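Local coordinates for beta-N-acetylglucosaminidase-like protein Glycoside hydrolase family 20 (Flavobacterium johnsoniae, PDB 6YHH), which probably cleaves terminal N-acetylhexosamine residues from chitin-derived oligosaccharides, as a chitobiase of glycoside hydrolase family 20, at residues 289-301 / 347-359. Sequence-based numbering, arbitrary orientation.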
# COMPACT_ATOMS: atom_id res chain seq x y z
N PRO A 289 -10.42 -38.50 21.69
CA PRO A 289 -9.15 -38.84 21.10
C PRO A 289 -8.93 -38.24 19.71
O PRO A 289 -7.75 -37.96 19.33
CB PRO A 289 -9.18 -40.39 21.01
CG PRO A 289 -10.27 -40.81 21.90
CD PRO A 289 -11.26 -39.70 21.97
N LYS A 290 -10.00 -37.95 18.97
CA LYS A 290 -9.88 -37.37 17.67
C LYS A 290 -9.37 -35.94 17.74
O LYS A 290 -8.61 -35.51 16.84
CB LYS A 290 -11.22 -37.46 16.88
CG LYS A 290 -11.01 -37.26 15.38
CD LYS A 290 -12.32 -37.41 14.57
CE LYS A 290 -11.95 -37.43 13.07
NZ LYS A 290 -13.08 -37.46 12.12
N THR A 291 -9.67 -35.24 18.81
CA THR A 291 -9.12 -33.87 18.99
C THR A 291 -7.57 -33.90 18.94
O THR A 291 -6.95 -33.12 18.22
CB THR A 291 -9.56 -33.30 20.35
OG1 THR A 291 -10.99 -33.26 20.41
CG2 THR A 291 -8.97 -31.97 20.63
N TYR A 292 -6.94 -34.83 19.68
CA TYR A 292 -5.49 -34.96 19.71
C TYR A 292 -4.94 -35.47 18.40
O TYR A 292 -3.88 -35.00 17.95
CB TYR A 292 -5.09 -35.82 20.93
CG TYR A 292 -5.57 -35.23 22.23
CD1 TYR A 292 -4.94 -34.13 22.78
CD2 TYR A 292 -6.68 -35.76 22.89
CE1 TYR A 292 -5.39 -33.57 23.94
CE2 TYR A 292 -7.16 -35.19 24.05
CZ TYR A 292 -6.51 -34.12 24.60
OH TYR A 292 -6.95 -33.58 25.81
N LYS A 293 -5.62 -36.40 17.75
CA LYS A 293 -5.24 -36.90 16.44
C LYS A 293 -5.16 -35.77 15.42
O LYS A 293 -4.14 -35.65 14.71
CB LYS A 293 -6.18 -38.00 15.98
CG LYS A 293 -5.76 -38.58 14.63
CD LYS A 293 -6.59 -39.77 14.17
CE LYS A 293 -6.16 -40.23 12.77
N ILE A 294 -6.22 -34.96 15.32
CA ILE A 294 -6.26 -33.90 14.35
C ILE A 294 -5.19 -32.85 14.67
O ILE A 294 -4.47 -32.38 13.80
CB ILE A 294 -7.66 -33.25 14.30
CG1 ILE A 294 -8.61 -34.27 13.58
CG2 ILE A 294 -7.62 -31.97 13.50
CD1 ILE A 294 -10.04 -33.93 13.72
N LEU A 295 -5.08 -32.47 15.94
CA LEU A 295 -4.06 -31.51 16.32
C LEU A 295 -2.63 -32.02 16.02
O LEU A 295 -1.80 -31.30 15.52
CB LEU A 295 -4.19 -31.06 17.78
CG LEU A 295 -5.45 -30.21 18.09
CD1 LEU A 295 -5.70 -29.98 19.55
CD2 LEU A 295 -5.28 -28.91 17.35
N SER A 296 -2.37 -33.31 16.31
CA SER A 296 -1.04 -33.85 16.05
C SER A 296 -0.74 -33.78 14.54
O SER A 296 0.37 -33.44 14.15
CB SER A 296 -0.95 -35.29 16.60
OG SER A 296 0.32 -35.90 16.34
N GLU A 297 -1.72 -34.09 13.71
CA GLU A 297 -1.58 -33.99 12.25
C GLU A 297 -1.34 -32.56 11.76
O GLU A 297 -0.56 -32.33 10.83
CB GLU A 297 -2.79 -34.57 11.62
CG GLU A 297 -2.91 -36.09 11.74
CD GLU A 297 -4.18 -36.66 11.17
OE1 GLU A 297 -4.99 -35.91 10.57
OE2 GLU A 297 -4.42 -37.89 11.30
N LEU A 298 -2.07 -31.65 12.35
CA LEU A 298 -1.84 -30.22 12.09
C LEU A 298 -0.48 -29.74 12.45
O LEU A 298 0.13 -29.04 11.66
CB LEU A 298 -2.92 -29.38 12.76
CG LEU A 298 -4.25 -29.56 12.04
CD1 LEU A 298 -5.32 -28.90 12.87
CD2 LEU A 298 -4.26 -28.92 10.66
N PHE A 299 0.05 -30.11 13.61
CA PHE A 299 1.42 -29.76 13.94
C PHE A 299 2.39 -30.43 12.99
O PHE A 299 3.36 -29.86 12.59
CB PHE A 299 1.74 -30.14 15.38
CG PHE A 299 0.96 -29.38 16.41
CD1 PHE A 299 0.83 -28.00 16.34
CD2 PHE A 299 0.37 -30.04 17.48
CE1 PHE A 299 0.10 -27.30 17.27
CE2 PHE A 299 -0.38 -29.35 18.44
CZ PHE A 299 -0.53 -27.98 18.33
N ASP A 300 2.13 -31.67 12.60
CA ASP A 300 3.02 -32.30 11.65
C ASP A 300 3.14 -31.54 10.33
O ASP A 300 4.20 -31.53 9.71
CB ASP A 300 2.52 -33.70 11.29
CG ASP A 300 2.78 -34.75 12.33
OD1 ASP A 300 3.54 -34.52 13.24
OD2 ASP A 300 2.11 -35.86 12.16
N GLU A 301 2.04 -30.91 9.92
CA GLU A 301 2.01 -30.10 8.69
C GLU A 301 2.52 -28.66 8.85
O GLU A 301 3.23 -28.15 7.98
CB GLU A 301 0.63 -30.14 8.13
CG GLU A 301 0.59 -29.60 6.73
CD GLU A 301 -0.76 -29.66 6.06
OE1 GLU A 301 -1.83 -29.84 6.67
OE2 GLU A 301 -0.63 -29.40 4.83
N TYR A 347 -4.10 -30.05 31.45
CA TYR A 347 -3.91 -31.44 30.95
C TYR A 347 -3.90 -31.55 29.40
O TYR A 347 -3.02 -32.16 28.80
CB TYR A 347 -5.01 -32.30 31.50
CG TYR A 347 -4.99 -33.70 30.97
CD1 TYR A 347 -5.63 -34.02 29.84
CD2 TYR A 347 -4.30 -34.72 31.65
CE1 TYR A 347 -5.57 -35.29 29.30
CE2 TYR A 347 -4.25 -36.02 31.13
CZ TYR A 347 -4.89 -36.28 29.96
OH TYR A 347 -4.90 -37.55 29.36
N PHE A 348 -4.91 -30.91 28.79
CA PHE A 348 -5.04 -30.82 27.33
C PHE A 348 -3.78 -30.22 26.73
O PHE A 348 -3.20 -30.78 25.84
CB PHE A 348 -6.29 -29.96 27.00
CG PHE A 348 -6.34 -29.52 25.59
CD1 PHE A 348 -6.79 -30.37 24.57
CD2 PHE A 348 -5.90 -28.24 25.24
CE1 PHE A 348 -6.82 -29.94 23.23
CE2 PHE A 348 -5.94 -27.81 23.90
CZ PHE A 348 -6.39 -28.67 22.91
N THR A 349 -3.35 -29.08 27.24
CA THR A 349 -2.13 -28.41 26.83
C THR A 349 -0.88 -29.29 26.92
O THR A 349 -0.06 -29.36 25.98
CB THR A 349 -1.91 -27.12 27.66
OG1 THR A 349 -3.04 -26.25 27.47
CG2 THR A 349 -0.63 -26.43 27.29
N MET A 350 -0.79 -30.06 28.02
CA MET A 350 0.36 -30.95 28.21
C MET A 350 0.32 -32.18 27.34
O MET A 350 1.40 -32.79 27.11
CB MET A 350 0.54 -31.31 29.71
CG MET A 350 1.08 -30.12 30.52
SD MET A 350 2.60 -29.41 29.89
CE MET A 350 3.53 -30.96 29.81
N GLN A 351 -0.85 -32.51 26.77
CA GLN A 351 -0.92 -33.52 25.73
C GLN A 351 -0.30 -33.02 24.40
O GLN A 351 0.19 -33.78 23.57
CB GLN A 351 -2.34 -34.07 25.48
CG GLN A 351 -3.07 -34.58 26.66
CD GLN A 351 -2.22 -35.44 27.54
OE1 GLN A 351 -1.90 -35.07 28.71
NE2 GLN A 351 -1.83 -36.55 27.01
N LEU A 352 -0.35 -31.69 24.17
CA LEU A 352 0.21 -31.08 22.94
C LEU A 352 1.76 -30.95 23.06
O LEU A 352 2.48 -30.85 22.08
CB LEU A 352 -0.36 -29.65 22.77
CG LEU A 352 -1.90 -29.61 22.82
CD1 LEU A 352 -2.41 -28.25 22.37
CD2 LEU A 352 -2.53 -30.63 21.89
N ALA A 353 2.23 -30.84 24.30
CA ALA A 353 3.67 -30.56 24.60
C ALA A 353 4.61 -31.58 23.92
O ALA A 353 5.56 -31.16 23.22
CB ALA A 353 3.91 -30.48 26.08
N PRO A 354 4.29 -32.86 23.97
CA PRO A 354 5.19 -33.81 23.24
C PRO A 354 5.07 -33.75 21.73
O PRO A 354 6.00 -34.05 21.05
CB PRO A 354 4.74 -35.21 23.73
CG PRO A 354 3.61 -35.02 24.58
CD PRO A 354 3.32 -33.57 24.81
N MET A 355 3.89 -33.41 21.21
CA MET A 355 3.71 -33.18 19.77
C MET A 355 4.60 -32.05 19.31
O MET A 355 5.30 -32.22 18.33
CB MET A 355 2.25 -32.82 19.51
CG MET A 355 1.23 -33.82 20.04
SD MET A 355 -0.42 -33.18 19.63
CE MET A 355 -1.47 -34.36 20.46
N LEU A 356 4.63 -30.94 20.05
CA LEU A 356 5.50 -29.85 19.71
C LEU A 356 6.94 -30.25 19.86
O LEU A 356 7.76 -29.90 19.00
CB LEU A 356 5.17 -28.58 20.52
CG LEU A 356 3.77 -28.03 20.27
CD1 LEU A 356 3.50 -26.80 21.15
CD2 LEU A 356 3.54 -27.73 18.82
N LYS A 357 7.26 -31.00 20.93
CA LYS A 357 8.68 -31.32 21.15
C LYS A 357 9.21 -32.25 20.05
O LYS A 357 10.39 -32.23 19.69
CB LYS A 357 8.84 -31.97 22.49
CG LYS A 357 10.32 -32.06 22.94
CD LYS A 357 10.53 -32.37 24.38
CE LYS A 357 11.98 -32.15 24.73
NZ LYS A 357 12.04 -32.50 26.17
N LYS A 358 8.34 -33.06 19.49
CA LYS A 358 8.68 -33.98 18.41
C LYS A 358 9.18 -33.17 17.19
O LYS A 358 10.05 -33.62 16.43
CB LYS A 358 7.45 -34.71 17.97
CG LYS A 358 7.69 -35.80 16.96
CD LYS A 358 6.39 -36.49 16.55
CE LYS A 358 5.68 -35.73 15.48
NZ LYS A 358 4.45 -36.41 14.95
N HIS A 359 8.70 -31.93 17.06
CA HIS A 359 9.16 -31.01 15.98
C HIS A 359 10.27 -30.06 16.42
O HIS A 359 10.63 -29.16 15.64
CB HIS A 359 7.94 -30.25 15.42
CG HIS A 359 6.91 -31.16 14.81
ND1 HIS A 359 7.16 -31.85 13.66
CD2 HIS A 359 5.69 -31.56 15.23
CE1 HIS A 359 6.14 -32.66 13.40
NE2 HIS A 359 5.22 -32.49 14.32
O HOH W 1 2.72 -33.47 15.95
O HOH W 2 2.76 -36.03 17.34
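Asp300 gathers the polar end of this helix pair on one oxygen. OD1 takes the salt bridge from Lys358 NZ (2.7 Å) with its syn lone pair and the hydrogen bond from His359 NE2 (2.8 Å) with its anti lone pair; the latter lies in the imidazole plane but is bent, 132° at the hydrogen. A bend at the third torsion of the Lys358 chain swings its ammonium onto the carboxylate. With an alanine in place of Asp300, the Lys358 ammonium would probably lose its counter-charge and the His359 imidazole one of the bonds that fix its rotation. A water extends the link to Ser296, joining its O to His359 NE2.

The apolar part interlocks by knobs into holes. Met355, extended beyond CG, sits among Tyr292, Leu295, Ser296 and Phe299; its SD meets the Phe299 ring edge in plane, a Met-aromatic contact (3.9 Å to CD2). Leu356 CD2 lies over one face of that ring, 3.7 Å from its centroid, a CH-pi contact. Tyr292 is the reciprocal knob, set among Tyr347, Phe348, Gln351 and Leu352, its ring tilted 46° to that of Phe348, while its hydroxyl bonds to Pro286 O. Leu295 CD1 touches Phe348 CZ (3.7 Å).

The helices run nearly parallel (-24°, axes 9.8 Å apart), and Leu356 also reaches strand 362-366: neighbouring helices on the outside of the TIM-barrel catalytic domain.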